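Local structure of Mannose/sialic acid-binding lectin (Polygonatum cyrtonema, 3A0C) at residues 49-63 and 73-87. The protein probably binds carbohydrate, as a mannose-binding bulb-type lectin with anti-HIV activity. Sequence-based numbering, arbitrary orientation.
Sequences LGSGCRLTLHNNGNL and IWQTKTNGKEDHYVL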
loop_
_atom_site.group_PDB
_atom_site.type_symbol
_atom_site.label_atom_id
_atom_site.label_comp_id
_atom_site.label_asym_id
_atom_site.label_seq_id
_atom_site.Cartn_x
_atom_site.Cartn_y
_atom_site.Cartn_z
ATOM N N LEU A 49 -10.994 19.324 17.059
ATOM C CA LEU A 49 -11.586 20.191 16.043
ATOM C C LEU A 49 -12.896 19.681 15.451
ATOM O O LEU A 49 -13.569 20.408 14.722
ATOM C CB LEU A 49 -10.586 20.440 14.910
ATOM C CG LEU A 49 -9.316 21.198 15.286
ATOM C CD1 LEU A 49 -8.426 21.345 14.063
ATOM C CD2 LEU A 49 -9.690 22.565 15.860
ATOM N N GLY A 50 -13.259 18.441 15.759
ATOM C CA GLY A 50 -14.503 17.897 15.236
ATOM C C GLY A 50 -14.991 16.636 15.933
ATOM O O GLY A 50 -14.317 16.103 16.812
ATOM N N SER A 51 -16.164 16.162 15.530
ATOM C CA SER A 51 -16.752 14.964 16.091
ATOM C C SER A 51 -17.088 13.999 14.959
ATOM O O SER A 51 -17.454 14.409 13.864
ATOM C CB SER A 51 -18.032 15.308 16.864
ATOM O OG SER A 51 -17.764 16.159 17.967
ATOM N N GLY A 52 -16.962 12.711 15.232
ATOM C CA GLY A 52 -17.271 11.729 14.218
ATOM C C GLY A 52 -16.463 11.898 12.947
ATOM O O GLY A 52 -16.992 11.737 11.857
ATOM N N CYS A 53 -15.186 12.223 13.079
ATOM C CA CYS A 53 -14.325 12.388 11.907
ATOM C C CYS A 53 -13.987 11.075 11.186
ATOM O O CYS A 53 -14.052 9.984 11.766
ATOM C CB CYS A 53 -13.008 13.072 12.289
ATOM S SG CYS A 53 -13.106 14.875 12.499
ATOM N N ARG A 54 -13.637 11.215 9.909
ATOM C CA ARG A 54 -13.237 10.102 9.058
ATOM C C ARG A 54 -12.135 10.641 8.156
ATOM O O ARG A 54 -12.114 11.820 7.840
ATOM C CB ARG A 54 -14.401 9.602 8.204
ATOM C CG ARG A 54 -14.936 10.608 7.209
ATOM C CD ARG A 54 -16.114 10.038 6.433
ATOM N NE ARG A 54 -16.993 11.083 5.907
ATOM C CZ ARG A 54 -16.766 11.769 4.794
ATOM N NH1 ARG A 54 -15.684 11.528 4.063
ATOM N NH2 ARG A 54 -17.626 12.697 4.415
ATOM N N LEU A 55 -11.202 9.783 7.777
ATOM C CA LEU A 55 -10.117 10.191 6.898
ATOM C C LEU A 55 -10.411 9.569 5.547
ATOM O O LEU A 55 -10.384 8.356 5.399
ATOM C CB LEU A 55 -8.771 9.680 7.423
ATOM C CG LEU A 55 -7.585 10.011 6.508
ATOM C CD1 LEU A 55 -7.000 11.376 6.854
ATOM C CD2 LEU A 55 -6.539 8.926 6.641
ATOM N N THR A 56 -10.695 10.399 4.558
ATOM C CA THR A 56 -11.016 9.900 3.243
ATOM C C THR A 56 -9.906 10.198 2.249
ATOM O O THR A 56 -9.380 11.312 2.218
ATOM C CB THR A 56 -12.322 10.544 2.717
ATOM O OG1 THR A 56 -13.371 10.362 3.673
ATOM C CG2 THR A 56 -12.737 9.919 1.415
ATOM N N LEU A 57 -9.527 9.187 1.465
ATOM C CA LEU A 57 -8.544 9.379 0.401
ATOM C C LEU A 57 -9.358 9.356 -0.913
ATOM O O LEU A 57 -9.854 8.317 -1.324
ATOM C CB LEU A 57 -7.489 8.260 0.388
ATOM C CG LEU A 57 -6.500 8.313 -0.794
ATOM C CD1 LEU A 57 -5.755 9.624 -0.771
ATOM C CD2 LEU A 57 -5.520 7.163 -0.735
ATOM N N HIS A 58 -9.513 10.511 -1.549
ATOM C CA HIS A 58 -10.276 10.618 -2.793
ATOM C C HIS A 58 -9.519 10.057 -3.986
ATOM O O HIS A 58 -8.302 9.877 -3.932
ATOM C CB HIS A 58 -10.624 12.083 -3.063
ATOM C CG HIS A 58 -11.481 12.697 -2.006
ATOM N ND1 HIS A 58 -12.790 12.318 -1.805
ATOM C CD2 HIS A 58 -11.205 13.623 -1.058
ATOM C CE1 HIS A 58 -13.284 12.985 -0.777
ATOM N NE2 HIS A 58 -12.344 13.784 -0.305
ATOM N N ASN A 59 -10.241 9.802 -5.075
ATOM C CA ASN A 59 -9.621 9.252 -6.273
ATOM C C ASN A 59 -8.679 10.204 -6.977
ATOM O O ASN A 59 -8.040 9.818 -7.955
ATOM C CB ASN A 59 -10.673 8.790 -7.280
ATOM C CG ASN A 59 -11.470 7.604 -6.795
ATOM O OD1 ASN A 59 -10.930 6.674 -6.211
ATOM N ND2 ASN A 59 -12.767 7.626 -7.054
ATOM N N ASN A 60 -8.598 11.447 -6.504
ATOM C CA ASN A 60 -7.694 12.414 -7.123
ATOM C C ASN A 60 -6.404 12.602 -6.322
ATOM O O ASN A 60 -5.570 13.434 -6.662
ATOM C CB ASN A 60 -8.395 13.762 -7.366
ATOM C CG ASN A 60 -8.800 14.463 -6.089
ATOM O OD1 ASN A 60 -8.743 13.896 -5.003
ATOM N ND2 ASN A 60 -9.225 15.711 -6.217
ATOM N N GLY A 61 -6.240 11.807 -5.266
ATOM C CA GLY A 61 -5.022 11.872 -4.483
ATOM C C GLY A 61 -5.085 12.777 -3.286
ATOM O O GLY A 61 -4.112 12.889 -2.547
ATOM N N ASN A 62 -6.225 13.412 -3.080
ATOM C CA ASN A 62 -6.369 14.308 -1.951
ATOM C C ASN A 62 -6.836 13.546 -0.720
ATOM O O ASN A 62 -7.844 12.847 -0.762
ATOM C CB ASN A 62 -7.348 15.450 -2.295
ATOM C CG ASN A 62 -7.334 16.572 -1.261
ATOM O OD1 ASN A 62 -6.283 16.930 -0.737
ATOM N ND2 ASN A 62 -8.493 17.134 -0.977
ATOM N N LEU A 63 -6.084 13.676 0.372
ATOM C CA LEU A 63 -6.407 13.021 1.635
ATOM C C LEU A 63 -7.056 14.078 2.543
ATOM O O LEU A 63 -6.414 15.067 2.913
ATOM C CB LEU A 63 -5.131 12.480 2.263
ATOM C CG LEU A 63 -5.317 11.634 3.510
ATOM C CD1 LEU A 63 -6.115 10.376 3.193
ATOM C CD2 LEU A 63 -3.950 11.289 4.032
ATOM N N ILE A 73 -11.864 19.543 7.889
ATOM C CA ILE A 73 -11.035 19.830 9.057
ATOM C C ILE A 73 -9.530 19.853 8.743
ATOM O O ILE A 73 -8.774 20.602 9.366
ATOM C CB ILE A 73 -11.285 18.773 10.167
ATOM C CG1 ILE A 73 -12.751 18.813 10.613
ATOM C CG2 ILE A 73 -10.335 18.984 11.325
ATOM C CD1 ILE A 73 -13.235 20.136 11.075
ATOM N N TRP A 74 -9.113 19.049 7.765
ATOM C CA TRP A 74 -7.703 18.921 7.394
ATOM C C TRP A 74 -7.613 18.263 6.012
ATOM O O TRP A 74 -8.482 17.479 5.638
ATOM C CB TRP A 74 -7.003 18.046 8.445
ATOM C CG TRP A 74 -5.543 17.765 8.247
ATOM C CD1 TRP A 74 -4.502 18.455 8.783
ATOM C CD2 TRP A 74 -4.964 16.679 7.501
ATOM N NE1 TRP A 74 -3.309 17.870 8.427
ATOM C CE2 TRP A 74 -3.565 16.779 7.639
ATOM C CE3 TRP A 74 -5.496 15.632 6.732
ATOM C CZ2 TRP A 74 -2.687 15.873 7.035
ATOM C CZ3 TRP A 74 -4.626 14.736 6.135
ATOM C CH2 TRP A 74 -3.236 14.862 6.289
ATOM N N GLN A 75 -6.560 18.581 5.263
ATOM C CA GLN A 75 -6.369 18.018 3.932
ATOM C C GLN A 75 -4.932 18.202 3.475
ATOM O O GLN A 75 -4.284 19.184 3.820
ATOM C CB GLN A 75 -7.291 18.703 2.918
ATOM C CG GLN A 75 -6.941 20.157 2.686
ATOM C CD GLN A 75 -7.872 20.831 1.710
ATOM O OE1 GLN A 75 -8.016 20.380 0.575
ATOM N NE2 GLN A 75 -8.513 21.922 2.143
ATOM N N THR A 76 -4.434 17.259 2.688
ATOM C CA THR A 76 -3.067 17.371 2.207
ATOM C C THR A 76 -3.104 18.251 0.965
ATOM O O THR A 76 -2.070 18.753 0.503
ATOM C CB THR A 76 -2.491 15.993 1.835
ATOM O OG1 THR A 76 -3.182 15.481 0.689
ATOM C CG2 THR A 76 -2.674 15.031 2.971
ATOM N N LYS A 77 -4.315 18.427 0.443
ATOM C CA LYS A 77 -4.568 19.228 -0.756
ATOM C C LYS A 77 -3.708 18.789 -1.951
ATOM O O LYS A 77 -3.383 19.576 -2.824
ATOM C CB LYS A 77 -4.346 20.708 -0.446
ATOM C CG LYS A 77 -4.765 21.638 -1.565
ATOM C CD LYS A 77 -4.880 23.074 -1.077
ATOM C CE LYS A 77 -4.990 24.040 -2.246
ATOM N NZ LYS A 77 -5.267 25.429 -1.789
ATOM N N THR A 78 -3.365 17.509 -1.979
ATOM C CA THR A 78 -2.539 16.938 -3.037
ATOM C C THR A 78 -3.420 16.257 -4.077
ATOM O O THR A 78 -3.187 15.109 -4.459
ATOM C CB THR A 78 -1.587 15.902 -2.460
ATOM O OG1 THR A 78 -2.354 14.892 -1.803
ATOM C CG2 THR A 78 -0.633 16.548 -1.462
ATOM N N ASN A 79 -4.437 16.964 -4.540
ATOM C CA ASN A 79 -5.334 16.387 -5.521
ATOM C C ASN A 79 -4.913 16.691 -6.952
ATOM O O ASN A 79 -4.683 17.843 -7.311
ATOM C CB ASN A 79 -6.752 16.885 -5.289
ATOM C CG ASN A 79 -6.842 18.380 -5.304
ATOM O OD1 ASN A 79 -6.240 19.056 -4.469
ATOM N ND2 ASN A 79 -7.590 18.916 -6.258
ATOM N N GLY A 80 -4.816 15.646 -7.766
ATOM C CA GLY A 80 -4.427 15.821 -9.145
ATOM C C GLY A 80 -5.312 14.987 -10.045
ATOM O O GLY A 80 -6.543 15.038 -9.937
ATOM N N LYS A 81 -4.684 14.199 -10.917
ATOM C CA LYS A 81 -5.405 13.344 -11.857
ATOM C C LYS A 81 -6.395 12.398 -11.213
ATOM O O LYS A 81 -6.048 11.607 -10.335
ATOM C CB LYS A 81 -4.423 12.537 -12.712
ATOM C CG LYS A 81 -5.092 11.446 -13.532
ATOM C CD LYS A 81 -4.281 11.046 -14.745
ATOM C CE LYS A 81 -4.713 9.659 -15.245
ATOM N NZ LYS A 81 -6.191 9.475 -15.364
ATOM N N GLU A 82 -7.636 12.497 -11.673
ATOM C CA GLU A 82 -8.737 11.671 -11.203
ATOM C C GLU A 82 -8.482 10.233 -11.651
ATOM O O GLU A 82 -8.649 9.912 -12.817
ATOM C CB GLU A 82 -10.035 12.204 -11.809
ATOM C CG GLU A 82 -11.271 11.423 -11.480
ATOM C CD GLU A 82 -11.541 11.370 -10.007
ATOM O OE1 GLU A 82 -11.566 12.433 -9.356
ATOM O OE2 GLU A 82 -11.738 10.251 -9.504
ATOM N N ASP A 83 -8.075 9.374 -10.721
ATOM C CA ASP A 83 -7.764 7.980 -11.037
ATOM C C ASP A 83 -8.046 7.175 -9.771
ATOM O O ASP A 83 -9.173 7.176 -9.270
ATOM C CB ASP A 83 -6.276 7.870 -11.437
ATOM C CG ASP A 83 -5.925 6.544 -12.106
ATOM O OD1 ASP A 83 -6.081 5.487 -11.466
ATOM O OD2 ASP A 83 -5.484 6.564 -13.277
ATOM N N HIS A 84 -7.017 6.498 -9.267
ATOM C CA HIS A 84 -7.096 5.708 -8.037
ATOM C C HIS A 84 -5.739 5.802 -7.342
ATOM O O HIS A 84 -4.706 5.686 -7.989
ATOM C CB HIS A 84 -7.447 4.250 -8.348
ATOM C CG HIS A 84 -8.895 4.035 -8.678
ATOM N ND1 HIS A 84 -9.912 4.238 -7.763
ATOM C CD2 HIS A 84 -9.498 3.665 -9.834
ATOM C CE1 HIS A 84 -11.074 4.005 -8.345
ATOM N NE2 HIS A 84 -10.852 3.656 -9.600
ATOM N N TYR A 85 -5.761 6.044 -6.032
ATOM C CA TYR A 85 -4.554 6.186 -5.221
ATOM C C TYR A 85 -4.621 5.303 -3.982
ATOM O O TYR A 85 -5.644 4.649 -3.716
ATOM C CB TYR A 85 -4.377 7.643 -4.784
ATOM C CG TYR A 85 -4.198 8.602 -5.931
ATOM C CD1 TYR A 85 -5.255 8.892 -6.801
ATOM C CD2 TYR A 85 -2.961 9.196 -6.174
ATOM C CE1 TYR A 85 -5.081 9.754 -7.899
ATOM C CE2 TYR A 85 -2.768 10.062 -7.264
ATOM C CZ TYR A 85 -3.833 10.334 -8.123
ATOM O OH TYR A 85 -3.650 11.177 -9.199
ATOM N N VAL A 86 -3.535 5.299 -3.212
ATOM C CA VAL A 86 -3.466 4.472 -2.018
ATOM C C VAL A 86 -2.646 5.176 -0.931
ATOM O O VAL A 86 -1.680 5.878 -1.225
ATOM C CB VAL A 86 -2.820 3.060 -2.355
ATOM C CG1 VAL A 86 -1.333 3.216 -2.711
ATOM C CG2 VAL A 86 -3.009 2.090 -1.197
ATOM N N LEU A 87 -3.054 4.993 0.318
ATOM C CA LEU A 87 -2.373 5.562 1.474
ATOM C C LEU A 87 -1.717 4.355 2.149
ATOM O O LEU A 87 -2.416 3.430 2.573
ATOM C CB LEU A 87 -3.406 6.194 2.409
ATOM C CG LEU A 87 -2.958 6.975 3.645
ATOM C CD1 LEU A 87 -4.192 7.465 4.385
ATOM C CD2 LEU A 87 -2.141 6.105 4.568
#
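Leu49 lays its CB against CG2 of Ile73 (3.9 Å), while Ile73 CG1 approaches the sulfur of Cys53, which forms a disulfide with Cys30. On strand 54-57, Leu55 sends CD2 tip to tip against CD1 of Leu87. With CG anti to the backbone N (chi1 174°), Leu57 extends CD2 to the backbone of Val86 and Leu87, 3.4 Å from Leu87 N. Leu55, Leu57 and Leu87 belong to the apolar interior of a beta-prism II domain, where the sheet holding strands 54-57 and 72-75 meets the sheet of strand 86-89; the loop 76-85 joining the two wraps around the type I turn His58-Gly61. Three successive carbonyls of that turn hold the loop. Asn59 O accepts from Asp83 N and also lies at the edge of the Tyr85 ring. Asn60 O accepts from Gly80 N (2.6 Å), and Asn60 OD1 turns back to Asn62 N in an Asx turn. Gly61 O receives the hydroxyl of Thr78 from above its carbonyl plane (OG1 to O, 2.8 Å), and Gly61 CA sits over the centre of the Tyr85 ring, 3.6 Å from its centroid, a CH-pi contact. Tyr85 OH donates to a lone pair of Lys81 O (2.7 Å), which helps hold the ring against Gly61; Val102 of the second subunit also packs on this tyrosine. Leu63 O accepts from Thr76 N (3.0 Å), and Leu63 CD1 meets Leu87 CD1 (3.7 Å).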